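Local coordinates for protein endolysin B (Mycobacterium phage D29, PDB 3HC7) that cleaves the ester linkage between mycolic acids and arabinogalactan in the mycobacterial cell wall, helping the phage to lyse its host, at residues Phe7-Thr12 against Ile86-Val91; Ala79-Gly84 against Pro239-Arg244; Val113-Asn118 against Asp146-Leu151. All coordinates share one frame; numbering follows the deposited sequence.

Overall arrangement
From the N terminus the chain first lays down strand 5-9, whose far end opens contact 1. Strand 76-81 and the turn into helix 83-96 then supply the first half of contact 2, and the helix itself comes back onto strand 5-9 and closes contact 1 at Ile86-Val91. Strand 110-116 opens contact 3, which the Asp146-Leu151 loop soon completes. Only near the C terminus does Pro239-Arg244 close contact 2. Contacts 1 and 2 therefore cross along the chain, while contact 3 follows contact 1 and falls wholly within the span of contact 2. Together they tie three neighbouring strands of the parallel sheet to the nucleophile helix, the histidine loop and the loop between strands 140-141 and 157-161.

Contact 1. Residues Phe7-Thr12 against Ile86-Val91; sequences FTVHGT and IVVGQV
Val9, at the end of strand 5-9, presses both of its methyl groups onto Val87 and Val88 of helix 83-96, a compact example of how a parallel sheet receives a helix through branched side chains. The contact across the two segments is apolar. Val9 CG1, anti to its own backbone nitrogen (chi1 -171°), reaches the branch point of its neighbour and lies 3.9 Å from Val87 CB. The other methyl, Val9 CG2, bridges two residues of the helix: it is 4.0 Å from Val87 CG1 and 4.0 Å from Val88 CG2. The valines do not all meet alike. Val9 and Val87 cross at about a right angle, whereas Val9 and Val88 pass alongside each other in opposite directions. All three are buried.

Polar bonds hold the framework on each side. Within the helix, Gln90 N donates to Ile86 O at 2.8 Å and Val91 N to Val87 O at 3.1 Å. On the strand side, Val9 N pairs with Ala79 O, in the backbone pairing of neighbouring parallel strands. Just beyond, Thr12 N bonds the OG of the active-site residue Ser82, a placement consistent with the oxyanion-hole loop that follows this strand in many alpha/beta hydrolases.

Val9 thus faces the helix that follows the nucleophile, and Thr8, on the reverse side of the strand, packs on helix 22-27. Phe7 and Val91 both reach Leu60 of helix 50-70, while Val88 also touches Val113 and Phe115 of strand 110-116.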
ATOM      1  N   PHE A   7      -0.639  12.049  -6.710  1.00 56.39           N
ATOM      2  CA  PHE A   7      -0.118  10.808  -7.270  1.00 51.83           C
ATOM      3  C   PHE A   7      -0.883   9.637  -6.677  1.00 53.65           C
ATOM      4  O   PHE A   7      -1.076   9.567  -5.463  1.00 52.57           O
ATOM      5  CB  PHE A   7       1.378  10.667  -6.973  1.00 43.92           C
ATOM      6  CG  PHE A   7       2.211  11.785  -7.533  1.00 50.84           C
ATOM      7  CD1 PHE A   7       2.668  11.741  -8.844  1.00 49.35           C
ATOM      8  CD2 PHE A   7       2.527  12.886  -6.752  1.00 54.94           C
ATOM      9  CE1 PHE A   7       3.432  12.771  -9.362  1.00 54.25           C
ATOM     10  CE2 PHE A   7       3.291  13.925  -7.265  1.00 53.80           C
ATOM     11  CZ  PHE A   7       3.744  13.867  -8.569  1.00 55.44           C
ATOM     12  N   THR A   8      -1.321   8.720  -7.533  1.00 52.12           N
ATOM     13  CA  THR A   8      -2.164   7.626  -7.090  1.00 44.35           C
ATOM     14  C   THR A   8      -1.659   6.288  -7.601  1.00 46.02           C
ATOM     15  O   THR A   8      -1.217   6.160  -8.748  1.00 44.40           O
ATOM     16  CB  THR A   8      -3.630   7.807  -7.544  1.00 53.52           C
ATOM     17  OG1 THR A   8      -3.676   7.914  -8.970  1.00 56.52           O
ATOM     18  CG2 THR A   8      -4.237   9.054  -6.919  1.00 56.33           C
ATOM     19  N   VAL A   9      -1.727   5.294  -6.729  1.00 39.46           N
ATOM     20  CA  VAL A   9      -1.298   3.948  -7.068  1.00 43.14           C
ATOM     21  C   VAL A   9      -2.404   2.970  -6.710  1.00 42.75           C
ATOM     22  O   VAL A   9      -2.761   2.816  -5.540  1.00 44.53           O
ATOM     23  CB  VAL A   9      -0.001   3.564  -6.348  1.00 39.14           C
ATOM     24  CG1 VAL A   9       0.538   2.242  -6.892  1.00 32.44           C
ATOM     25  CG2 VAL A   9       1.034   4.665  -6.519  1.00 37.99           C
ATOM     26  N   HIS A  10      -2.950   2.327  -7.733  1.00 44.35           N
ATOM     27  CA  HIS A  10      -4.020   1.350  -7.561  1.00 45.12           C
ATOM     28  C   HIS A  10      -3.647   0.145  -6.701  1.00 43.24           C
ATOM     29  O   HIS A  10      -2.467  -0.144  -6.479  1.00 44.39           O
ATOM     30  CB  HIS A  10      -4.510   0.859  -8.928  1.00 42.38           C
ATOM     31  CG  HIS A  10      -5.540   1.743  -9.554  1.00 42.88           C
ATOM     32  ND1 HIS A  10      -6.826   1.842  -9.068  1.00 41.40           N
ATOM     33  CD2 HIS A  10      -5.481   2.560 -10.632  1.00 43.63           C
ATOM     34  CE1 HIS A  10      -7.517   2.676  -9.825  1.00 47.37           C
ATOM     35  NE2 HIS A  10      -6.724   3.129 -10.780  1.00 53.21           N
ATOM     36  N   GLY A  11      -4.673  -0.562  -6.236  1.00 43.35           N
ATOM     37  CA  GLY A  11      -4.492  -1.800  -5.507  1.00 42.30           C
ATOM     38  C   GLY A  11      -4.301  -2.972  -6.448  1.00 41.82           C
ATOM     39  O   GLY A  11      -4.380  -2.833  -7.670  1.00 44.91           O
ATOM     40  N   THR A  12      -4.041  -4.135  -5.864  1.00 38.35           N
ATOM     41  CA  THR A  12      -3.836  -5.367  -6.609  1.00 33.72           C
ATOM     42  C   THR A  12      -4.966  -5.611  -7.613  1.00 44.83           C
ATOM     43  O   THR A  12      -6.143  -5.432  -7.296  1.00 41.62           O
ATOM     44  CB  THR A  12      -3.755  -6.544  -5.627  1.00 39.22           C
ATOM     45  OG1 THR A  12      -2.749  -6.263  -4.651  1.00 41.32           O
ATOM     46  CG2 THR A  12      -3.432  -7.843  -6.349  1.00 41.12           C
ATOM     47  N   ILE A  86       1.543  -0.102  -0.259  1.00 31.59           N
ATOM     48  CA  ILE A  86       2.948  -0.484  -0.109  1.00 30.80           C
ATOM     49  C   ILE A  86       3.842   0.413  -0.975  1.00 33.42           C
ATOM     50  O   ILE A  86       4.879   0.897  -0.508  1.00 32.50           O
ATOM     51  CB  ILE A  86       3.212  -1.957  -0.491  1.00 34.51           C
ATOM     52  CG1 ILE A  86       2.305  -2.911   0.287  1.00 23.66           C
ATOM     53  CG2 ILE A  86       4.681  -2.328  -0.236  1.00 31.68           C
ATOM     54  CD1 ILE A  86       2.430  -4.378  -0.187  1.00 23.52           C
ATOM     55  N   VAL A  87       3.445   0.629  -2.231  1.00 32.43           N
ATOM     56  CA  VAL A  87       4.226   1.479  -3.127  1.00 35.22           C
ATOM     57  C   VAL A  87       4.410   2.872  -2.526  1.00 30.72           C
ATOM     58  O   VAL A  87       5.534   3.361  -2.418  1.00 29.04           O
ATOM     59  CB  VAL A  87       3.592   1.597  -4.539  1.00 39.45           C
ATOM     60  CG1 VAL A  87       4.306   2.696  -5.365  1.00 30.70           C
ATOM     61  CG2 VAL A  87       3.631   0.254  -5.263  1.00 31.42           C
ATOM     62  N   VAL A  88       3.309   3.510  -2.136  1.00 33.83           N
ATOM     63  CA  VAL A  88       3.382   4.857  -1.558  1.00 32.51           C
ATOM     64  C   VAL A  88       4.180   4.843  -0.253  1.00 33.32           C
ATOM     65  O   VAL A  88       4.959   5.760   0.020  1.00 32.99           O
ATOM     66  CB  VAL A  88       1.980   5.459  -1.300  1.00 32.97           C
ATOM     67  CG1 VAL A  88       2.088   6.787  -0.542  1.00 37.26           C
ATOM     68  CG2 VAL A  88       1.223   5.664  -2.613  1.00 39.28           C
ATOM     69  N   GLY A  89       3.975   3.804   0.550  1.00 31.12           N
ATOM     70  CA  GLY A  89       4.664   3.665   1.823  1.00 24.97           C
ATOM     71  C   GLY A  89       6.171   3.500   1.660  1.00 25.34           C
ATOM     72  O   GLY A  89       6.948   4.065   2.427  1.00 29.26           O
ATOM     73  N   GLN A  90       6.589   2.740   0.653  1.00 24.21           N
ATOM     74  CA  GLN A  90       8.009   2.546   0.402  1.00 29.19           C
ATOM     75  C   GLN A  90       8.660   3.839  -0.029  1.00 30.85           C
ATOM     76  O   GLN A  90       9.760   4.169   0.420  1.00 30.44           O
ATOM     77  CB  GLN A  90       8.232   1.477  -0.659  1.00 32.01           C
ATOM     78  CG  GLN A  90       8.029   0.078  -0.134  1.00 29.28           C
ATOM     79  CD  GLN A  90       9.160  -0.365   0.760  1.00 28.83           C
ATOM     80  OE1 GLN A  90      10.325  -0.288   0.382  1.00 26.26           O
ATOM     81  NE2 GLN A  90       8.823  -0.854   1.950  1.00 25.96           N
ATOM     82  N   VAL A  91       7.976   4.569  -0.910  1.00 28.31           N
ATOM     83  CA  VAL A  91       8.493   5.830  -1.410  1.00 36.80           C
ATOM     84  C   VAL A  91       8.636   6.814  -0.261  1.00 30.78           C
ATOM     85  O   VAL A  91       9.670   7.446  -0.117  1.00 30.53           O
ATOM     86  CB  VAL A  91       7.617   6.408  -2.549  1.00 33.76           C
ATOM     87  CG1 VAL A  91       7.945   7.869  -2.792  1.00 29.92           C
ATOM     88  CG2 VAL A  91       7.826   5.610  -3.818  1.00 27.38           C
TER

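Contact 2. Residues Ala79-Gly84 against Pro239-Arg244; sequences AGYSQG and PHLYNR
The nucleophile elbow and the histidine loop of an alpha/beta-hydrolase catalytic site meet here, joined by Tyr81 and the backbone of His240. Ser82, an active-site residue, sits at the tight turn between strand 76-81 and helix 83-96, flanked by Gly80 and Gly84 in a GxSxG pattern; His240, also of the active site, lies on the facing loop. The bond between the segments is short: Tyr81 OH donates to His240 O at 2.6 Å. The carbonyl lies at the edge of the tyrosine ring, near its plane; the C=O...O angle is 145°, and the hydroxyl oxygen is tilted 30° from the carbonyl plane. CG anti to the backbone N (chi1 168°) turns the Tyr81 ring so that its hydroxyl reaches the histidine loop.

Two looser contacts flank the bond: Leu241 CD2 packs 3.7 Å from the hydroxyl oxygen Tyr81 OH, and the apolar pair is Tyr81 CE1 with Tyr242 CD2 at 4.2 Å, an oblique approach. Leu241 CG also covers one face of the His240 imidazole, 4.0 Å above its centre. Ser82 OG stands 7.6 Å from His240 ND1, too far for a direct hydrogen bond. Tyr81 grips the histidine by its backbone carbonyl, not by its imidazole.

Tyr242 carries the link onward: its OH bonds His163 N and Asp166 OD2, probably the acid of the active site. The Tyr242 side chain also touches Leu22 of helix 22-27. Strand 76-81 itself runs between strands 5-9 and 110-116, with Tyr81 packing on Trp116, and Asn243 caps Tyr245 N where helix 245-251 begins.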
ATOM      1  N   ALA A  79      -1.673   8.952  -2.744  1.00 44.20           N
ATOM      2  CA  ALA A  79      -2.764   8.077  -2.341  1.00 42.10           C
ATOM      3  C   ALA A  79      -2.582   6.695  -2.943  1.00 43.14           C
ATOM      4  O   ALA A  79      -2.473   6.542  -4.161  1.00 48.35           O
ATOM      5  CB  ALA A  79      -4.107   8.664  -2.766  1.00 44.34           C
ATOM      6  N   GLY A  80      -2.562   5.689  -2.082  1.00 43.03           N
ATOM      7  CA  GLY A  80      -2.394   4.319  -2.525  1.00 46.20           C
ATOM      8  C   GLY A  80      -3.273   3.360  -1.754  1.00 44.65           C
ATOM      9  O   GLY A  80      -3.517   3.541  -0.560  1.00 42.65           O
ATOM     10  N   TYR A  81      -3.731   2.324  -2.446  1.00 46.69           N
ATOM     11  CA  TYR A  81      -4.621   1.317  -1.882  1.00 40.80           C
ATOM     12  C   TYR A  81      -3.981  -0.061  -1.993  1.00 36.47           C
ATOM     13  O   TYR A  81      -3.488  -0.436  -3.058  1.00 40.46           O
ATOM     14  CB  TYR A  81      -5.957   1.362  -2.629  1.00 46.93           C
ATOM     15  CG  TYR A  81      -6.906   0.208  -2.381  1.00 44.53           C
ATOM     16  CD1 TYR A  81      -7.154  -0.260  -1.095  1.00 42.22           C
ATOM     17  CD2 TYR A  81      -7.587  -0.380  -3.436  1.00 48.15           C
ATOM     18  CE1 TYR A  81      -8.032  -1.305  -0.873  1.00 43.59           C
ATOM     19  CE2 TYR A  81      -8.469  -1.426  -3.227  1.00 52.91           C
ATOM     20  CZ  TYR A  81      -8.687  -1.883  -1.948  1.00 49.65           C
ATOM     21  OH  TYR A  81      -9.565  -2.922  -1.748  1.00 54.85           O
ATOM     22  N   SER A  82      -3.981  -0.797  -0.880  1.00 33.30           N
ATOM     23  CA  SER A  82      -3.453  -2.165  -0.790  1.00 37.67           C
ATOM     24  C   SER A  82      -2.030  -2.297  -1.349  1.00 36.87           C
ATOM     25  O   SER A  82      -1.121  -1.679  -0.815  1.00 36.44           O
ATOM     26  CB  SER A  82      -4.446  -3.224  -1.327  1.00 46.99           C
ATOM     27  OG  SER A  82      -4.304  -3.507  -2.707  1.00 56.89           O
ATOM     28  N   GLN A  83      -1.807  -3.089  -2.394  1.00 33.84           N
ATOM     29  CA  GLN A  83      -0.460  -3.114  -2.968  1.00 38.14           C
ATOM     30  C   GLN A  83       0.000  -1.676  -3.250  1.00 36.95           C
ATOM     31  O   GLN A  83       1.182  -1.336  -3.107  1.00 28.48           O
ATOM     32  CB  GLN A  83      -0.405  -3.963  -4.239  1.00 36.30           C
ATOM     33  CG  GLN A  83       0.969  -3.964  -4.906  1.00 32.62           C
ATOM     34  CD  GLN A  83       1.036  -4.858  -6.141  1.00 40.98           C
ATOM     35  OE1 GLN A  83       1.955  -4.741  -6.952  1.00 38.86           O
ATOM     36  NE2 GLN A  83       0.066  -5.754  -6.286  1.00 38.54           N
ATOM     37  N   GLY A  84      -0.951  -0.830  -3.636  1.00 38.02           N
ATOM     38  CA  GLY A  84      -0.680   0.571  -3.898  1.00 43.79           C
ATOM     39  C   GLY A  84      -0.214   1.311  -2.659  1.00 40.55           C
ATOM     40  O   GLY A  84       0.576   2.250  -2.753  1.00 38.34           O
ATOM     41  N   PRO A 239     -14.595  -6.249   3.924  1.00 64.03           N
ATOM     42  CA  PRO A 239     -13.723  -5.465   4.813  1.00 60.63           C
ATOM     43  C   PRO A 239     -12.456  -4.919   4.137  1.00 60.90           C
ATOM     44  O   PRO A 239     -11.883  -3.934   4.613  1.00 60.61           O
ATOM     45  CB  PRO A 239     -13.339  -6.482   5.896  1.00 59.40           C
ATOM     46  CG  PRO A 239     -13.509  -7.816   5.222  1.00 57.23           C
ATOM     47  CD  PRO A 239     -14.752  -7.629   4.416  1.00 57.43           C
ATOM     48  N   HIS A 240     -12.016  -5.552   3.053  1.00 51.15           N
ATOM     49  CA  HIS A 240     -10.821  -5.088   2.355  1.00 50.42           C
ATOM     50  C   HIS A 240     -11.154  -3.937   1.406  1.00 48.77           C
ATOM     51  O   HIS A 240     -10.281  -3.436   0.704  1.00 43.01           O
ATOM     52  CB  HIS A 240     -10.170  -6.236   1.578  1.00 51.36           C
ATOM     53  CG  HIS A 240     -11.077  -6.857   0.561  1.00 58.22           C
ATOM     54  ND1 HIS A 240     -10.895  -6.698  -0.795  1.00 60.82           N
ATOM     55  CD2 HIS A 240     -12.187  -7.617   0.705  1.00 60.56           C
ATOM     56  CE1 HIS A 240     -11.845  -7.347  -1.445  1.00 58.43           C
ATOM     57  NE2 HIS A 240     -12.644  -7.911  -0.557  1.00 62.12           N
ATOM     58  N   LEU A 241     -12.426  -3.543   1.383  1.00 52.95           N
ATOM     59  CA  LEU A 241     -12.899  -2.443   0.547  1.00 52.13           C
ATOM     60  C   LEU A 241     -13.169  -1.234   1.436  1.00 58.81           C
ATOM     61  O   LEU A 241     -13.400  -1.383   2.638  1.00 66.22           O
ATOM     62  CB  LEU A 241     -14.184  -2.841  -0.202  1.00 49.03           C
ATOM     63  CG  LEU A 241     -14.153  -4.142  -1.008  1.00 49.28           C
ATOM     64  CD1 LEU A 241     -15.503  -4.406  -1.665  1.00 57.87           C
ATOM     65  CD2 LEU A 241     -13.044  -4.117  -2.048  1.00 48.78           C
ATOM     66  N   TYR A 242     -13.146  -0.039   0.853  1.00 57.90           N
ATOM     67  CA  TYR A 242     -13.308   1.187   1.634  1.00 48.38           C
ATOM     68  C   TYR A 242     -14.209   2.221   0.972  1.00 57.48           C
ATOM     69  O   TYR A 242     -14.272   2.319  -0.251  1.00 64.71           O
ATOM     70  CB  TYR A 242     -11.934   1.815   1.940  1.00 52.58           C
ATOM     71  CG  TYR A 242     -11.100   0.975   2.881  1.00 54.50           C
ATOM     72  CD1 TYR A 242     -11.075   1.245   4.242  1.00 54.07           C
ATOM     73  CD2 TYR A 242     -10.365  -0.107   2.411  1.00 51.94           C
ATOM     74  CE1 TYR A 242     -10.332   0.476   5.106  1.00 45.41           C
ATOM     75  CE2 TYR A 242      -9.617  -0.886   3.268  1.00 49.41           C
ATOM     76  CZ  TYR A 242      -9.607  -0.590   4.614  1.00 47.11           C
ATOM     77  OH  TYR A 242      -8.865  -1.361   5.474  1.00 47.85           O
ATOM     78  N   ASN A 243     -14.909   2.986   1.804  1.00 65.55           N
ATOM     79  CA  ASN A 243     -15.586   4.199   1.371  1.00 61.24           C
ATOM     80  C   ASN A 243     -14.555   5.323   1.226  1.00 70.01           C
ATOM     81  O   ASN A 243     -13.829   5.628   2.172  1.00 77.55           O
ATOM     82  CB  ASN A 243     -16.648   4.585   2.398  1.00 60.43           C
ATOM     83  CG  ASN A 243     -17.222   5.971   2.157  1.00 78.23           C
ATOM     84  OD1 ASN A 243     -17.315   6.428   1.019  1.00 83.51           O
ATOM     85  ND2 ASN A 243     -17.613   6.644   3.233  1.00 78.96           N
ATOM     86  N   ARG A 244     -14.500   5.939   0.047  1.00 68.83           N
ATOM     87  CA  ARG A 244     -13.455   6.911  -0.281  1.00 67.12           C
ATOM     88  C   ARG A 244     -13.747   8.352   0.132  1.00 68.57           C
ATOM     89  O   ARG A 244     -12.870   9.213   0.036  1.00 67.34           O
ATOM     90  CB  ARG A 244     -13.184   6.899  -1.788  1.00 68.15           C
ATOM     91  CG  ARG A 244     -14.199   7.695  -2.612  1.00 72.58           C
ATOM     92  CD  ARG A 244     -13.886   7.609  -4.098  1.00 74.16           C
ATOM     93  NE  ARG A 244     -14.836   8.363  -4.907  1.00 82.11           N
ATOM     94  CZ  ARG A 244     -15.956   7.856  -5.415  1.00 88.29           C
ATOM     95  NH1 ARG A 244     -16.275   6.581  -5.203  1.00 82.15           N
ATOM     96  NH2 ARG A 244     -16.760   8.624  -6.142  1.00 82.98           N
TER

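Contact 3. Residues Val113-Asn118 against Asp146-Leu151; sequences VIFWGN and DRLENL
In Phe115 and Leu148 alike CG lies beside the backbone N and anti to the carbonyl carbon (chi1 -57° and -63°), and with both CB atoms directed across the gap the side chains come at each other from opposite directions. Asn118 takes the other course: its CG is anti to the backbone N (chi1 -173°), and the amide is carried over the phenylalanine. One methyl does all the touching from the loop. Leu148 CD1 is 3.7 Å from Phe115 CZ, approaching the ring obliquely, and 3.7 Å from Asn118 ND2, whose side chain crosses the leucine at about a right angle. The same ND2 stands 3.4 Å above one face of the Phe115 ring, offset toward the rim, so a methyl, an aromatic ring and an amide close on one another.

Strand 110-116 supplies the ring, which also packs on Val158 and Asp160 of strand 157-161. The buried amide is not left to apolar neighbours: Asn118 ND2 bonds Asp160 OD2 and Asn118 OD1 accepts from Met120 N. These two bonds probably fix which way round the amide lies, while Leu148 contributes an apolar methyl beside the amide nitrogen and makes no polar bond to it.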
ATOM      1  N   VAL A 113      -0.861  12.442   2.725  1.00 49.54           N
ATOM      2  CA  VAL A 113      -0.732  11.088   2.215  1.00 46.99           C
ATOM      3  C   VAL A 113      -1.939  10.286   2.633  1.00 46.93           C
ATOM      4  O   VAL A 113      -2.389  10.394   3.774  1.00 50.69           O
ATOM      5  CB  VAL A 113       0.517  10.385   2.761  1.00 42.99           C
ATOM      6  CG1 VAL A 113       0.713   9.059   2.055  1.00 37.53           C
ATOM      7  CG2 VAL A 113       1.723  11.255   2.566  1.00 33.23           C
ATOM      8  N   ILE A 114      -2.454   9.482   1.710  1.00 48.20           N
ATOM      9  CA  ILE A 114      -3.589   8.610   1.988  1.00 42.64           C
ATOM     10  C   ILE A 114      -3.249   7.155   1.718  1.00 45.55           C
ATOM     11  O   ILE A 114      -2.782   6.812   0.629  1.00 45.16           O
ATOM     12  CB  ILE A 114      -4.805   8.967   1.118  1.00 52.53           C
ATOM     13  CG1 ILE A 114      -5.363  10.333   1.506  1.00 60.80           C
ATOM     14  CG2 ILE A 114      -5.880   7.894   1.250  1.00 54.50           C
ATOM     15  CD1 ILE A 114      -6.333  10.891   0.504  1.00 68.42           C
ATOM     16  N   PHE A 115      -3.494   6.308   2.714  1.00 41.50           N
ATOM     17  CA  PHE A 115      -3.417   4.865   2.548  1.00 38.41           C
ATOM     18  C   PHE A 115      -4.775   4.229   2.823  1.00 50.56           C
ATOM     19  O   PHE A 115      -5.451   4.595   3.787  1.00 49.32           O
ATOM     20  CB  PHE A 115      -2.416   4.267   3.534  1.00 37.31           C
ATOM     21  CG  PHE A 115      -1.033   4.844   3.438  1.00 40.00           C
ATOM     22  CD1 PHE A 115      -0.167   4.444   2.429  1.00 38.03           C
ATOM     23  CD2 PHE A 115      -0.590   5.770   4.371  1.00 39.07           C
ATOM     24  CE1 PHE A 115       1.119   4.962   2.349  1.00 41.89           C
ATOM     25  CE2 PHE A 115       0.692   6.289   4.297  1.00 41.02           C
ATOM     26  CZ  PHE A 115       1.547   5.890   3.282  1.00 38.75           C
ATOM     27  N   TRP A 116      -5.176   3.287   1.976  1.00 52.01           N
ATOM     28  CA  TRP A 116      -6.283   2.391   2.300  1.00 50.20           C
ATOM     29  C   TRP A 116      -5.698   0.990   2.315  1.00 44.24           C
ATOM     30  O   TRP A 116      -4.890   0.661   1.445  1.00 39.78           O
ATOM     31  CB  TRP A 116      -7.381   2.422   1.235  1.00 46.09           C
ATOM     32  CG  TRP A 116      -8.041   3.749   0.944  1.00 49.57           C
ATOM     33  CD1 TRP A 116      -9.132   4.289   1.579  1.00 50.80           C
ATOM     34  CD2 TRP A 116      -7.703   4.659  -0.110  1.00 45.95           C
ATOM     35  NE1 TRP A 116      -9.468   5.493   0.999  1.00 52.70           N
ATOM     36  CE2 TRP A 116      -8.607   5.742  -0.038  1.00 51.36           C
ATOM     37  CE3 TRP A 116      -6.719   4.667  -1.102  1.00 46.02           C
ATOM     38  CZ2 TRP A 116      -8.552   6.820  -0.923  1.00 55.06           C
ATOM     39  CZ3 TRP A 116      -6.664   5.739  -1.978  1.00 46.13           C
ATOM     40  CH2 TRP A 116      -7.575   6.801  -1.880  1.00 54.24           C
ATOM     41  N   GLY A 117      -6.108   0.171   3.283  1.00 50.40           N
ATOM     42  CA  GLY A 117      -5.672  -1.218   3.381  1.00 48.02           C
ATOM     43  C   GLY A 117      -4.165  -1.418   3.281  1.00 47.19           C
ATOM     44  O   GLY A 117      -3.689  -2.138   2.403  1.00 41.66           O
ATOM     45  N   ASN A 118      -3.433  -0.810   4.212  1.00 39.17           N
ATOM     46  CA  ASN A 118      -1.975  -0.650   4.136  1.00 32.90           C
ATOM     47  C   ASN A 118      -1.129  -1.734   4.841  1.00 34.35           C
ATOM     48  O   ASN A 118      -1.068  -1.789   6.072  1.00 34.60           O
ATOM     49  CB  ASN A 118      -1.618   0.741   4.697  1.00 34.44           C
ATOM     50  CG  ASN A 118      -0.158   1.090   4.523  1.00 39.28           C
ATOM     51  OD1 ASN A 118       0.573   0.404   3.816  1.00 42.63           O
ATOM     52  ND2 ASN A 118       0.276   2.166   5.171  1.00 45.46           N
ATOM     53  N   ASP A 146       8.888  -4.150   7.455  1.00 34.14           N
ATOM     54  CA  ASP A 146       9.322  -2.823   7.041  1.00 37.46           C
ATOM     55  C   ASP A 146       8.083  -1.932   6.954  1.00 35.56           C
ATOM     56  O   ASP A 146       7.506  -1.761   5.885  1.00 40.95           O
ATOM     57  CB  ASP A 146      10.003  -2.919   5.673  1.00 29.19           C
ATOM     58  CG  ASP A 146      10.590  -1.599   5.208  1.00 32.41           C
ATOM     59  OD1 ASP A 146      11.082  -0.823   6.055  1.00 32.60           O
ATOM     60  OD2 ASP A 146      10.588  -1.355   3.984  1.00 34.83           O
ATOM     61  N   ARG A 147       7.658  -1.392   8.084  1.00 35.36           N
ATOM     62  CA  ARG A 147       6.419  -0.626   8.129  1.00 34.82           C
ATOM     63  C   ARG A 147       6.691   0.819   8.536  1.00 32.77           C
ATOM     64  O   ARG A 147       7.797   1.166   8.973  1.00 31.71           O
ATOM     65  CB  ARG A 147       5.410  -1.275   9.088  1.00 32.49           C
ATOM     66  CG  ARG A 147       5.853  -1.283  10.547  1.00 36.24           C
ATOM     67  CD  ARG A 147       4.765  -1.825  11.476  1.00 39.50           C
ATOM     68  NE  ARG A 147       4.433  -3.222  11.186  1.00 41.85           N
ATOM     69  CZ  ARG A 147       5.102  -4.265  11.671  1.00 43.80           C
ATOM     70  NH1 ARG A 147       6.137  -4.063  12.477  1.00 34.90           N
ATOM     71  NH2 ARG A 147       4.741  -5.510  11.353  1.00 36.27           N
ATOM     72  N   LEU A 148       5.677   1.662   8.383  1.00 30.66           N
ATOM     73  CA  LEU A 148       5.834   3.078   8.679  1.00 40.73           C
ATOM     74  C   LEU A 148       5.973   3.294  10.180  1.00 45.59           C
ATOM     75  O   LEU A 148       5.449   2.516  10.980  1.00 47.98           O
ATOM     76  CB  LEU A 148       4.656   3.871   8.106  1.00 42.17           C
ATOM     77  CG  LEU A 148       4.568   3.781   6.578  1.00 33.32           C
ATOM     78  CD1 LEU A 148       3.208   4.194   6.071  1.00 39.04           C
ATOM     79  CD2 LEU A 148       5.669   4.608   5.922  1.00 36.17           C
ATOM     80  N   GLU A 149       6.701   4.337  10.560  1.00 50.23           N
ATOM     81  CA  GLU A 149       6.882   4.663  11.968  1.00 52.54           C
ATOM     82  C   GLU A 149       6.943   6.176  12.193  1.00 51.59           C
ATOM     83  O   GLU A 149       7.335   6.925  11.302  1.00 50.04           O
ATOM     84  CB  GLU A 149       8.133   3.977  12.523  1.00 53.83           C
ATOM     85  CG  GLU A 149       9.322   3.978  11.581  1.00 68.22           C
ATOM     86  CD  GLU A 149      10.561   3.342  12.195  1.00 81.93           C
ATOM     87  OE1 GLU A 149      11.599   3.250  11.497  1.00 83.78           O
ATOM     88  OE2 GLU A 149      10.495   2.932  13.373  1.00 84.46           O
ATOM     89  N   ASN A 150       6.526   6.610  13.379  1.00 58.02           N
ATOM     90  CA  ASN A 150       6.685   8.004  13.795  1.00 59.25           C
ATOM     91  C   ASN A 150       6.098   9.005  12.816  1.00 54.44           C
ATOM     92  O   ASN A 150       6.636  10.092  12.646  1.00 62.08           O
ATOM     93  CB  ASN A 150       8.164   8.318  13.993  1.00 55.66           C
ATOM     94  CG  ASN A 150       8.838   7.349  14.930  1.00 60.67           C
ATOM     95  OD1 ASN A 150      10.021   7.030  14.776  1.00 67.69           O
ATOM     96  ND2 ASN A 150       8.087   6.868  15.913  1.00 57.89           N
ATOM     97  N   LEU A 151       4.996   8.638  12.172  1.00 48.78           N
ATOM     98  CA  LEU A 151       4.401   9.497  11.162  1.00 52.70           C
ATOM     99  C   LEU A 151       3.973  10.816  11.786  1.00 56.35           C
ATOM    100  O   LEU A 151       4.129  11.875  11.187  1.00 55.88           O
ATOM    101  CB  LEU A 151       3.208   8.810  10.491  1.00 47.11           C
ATOM    102  CG  LEU A 151       3.537   7.643   9.550  1.00 44.19           C
ATOM    103  CD1 LEU A 151       2.267   6.996   9.018  1.00 45.64           C
ATOM    104  CD2 LEU A 151       4.425   8.107   8.404  1.00 45.07           C
TER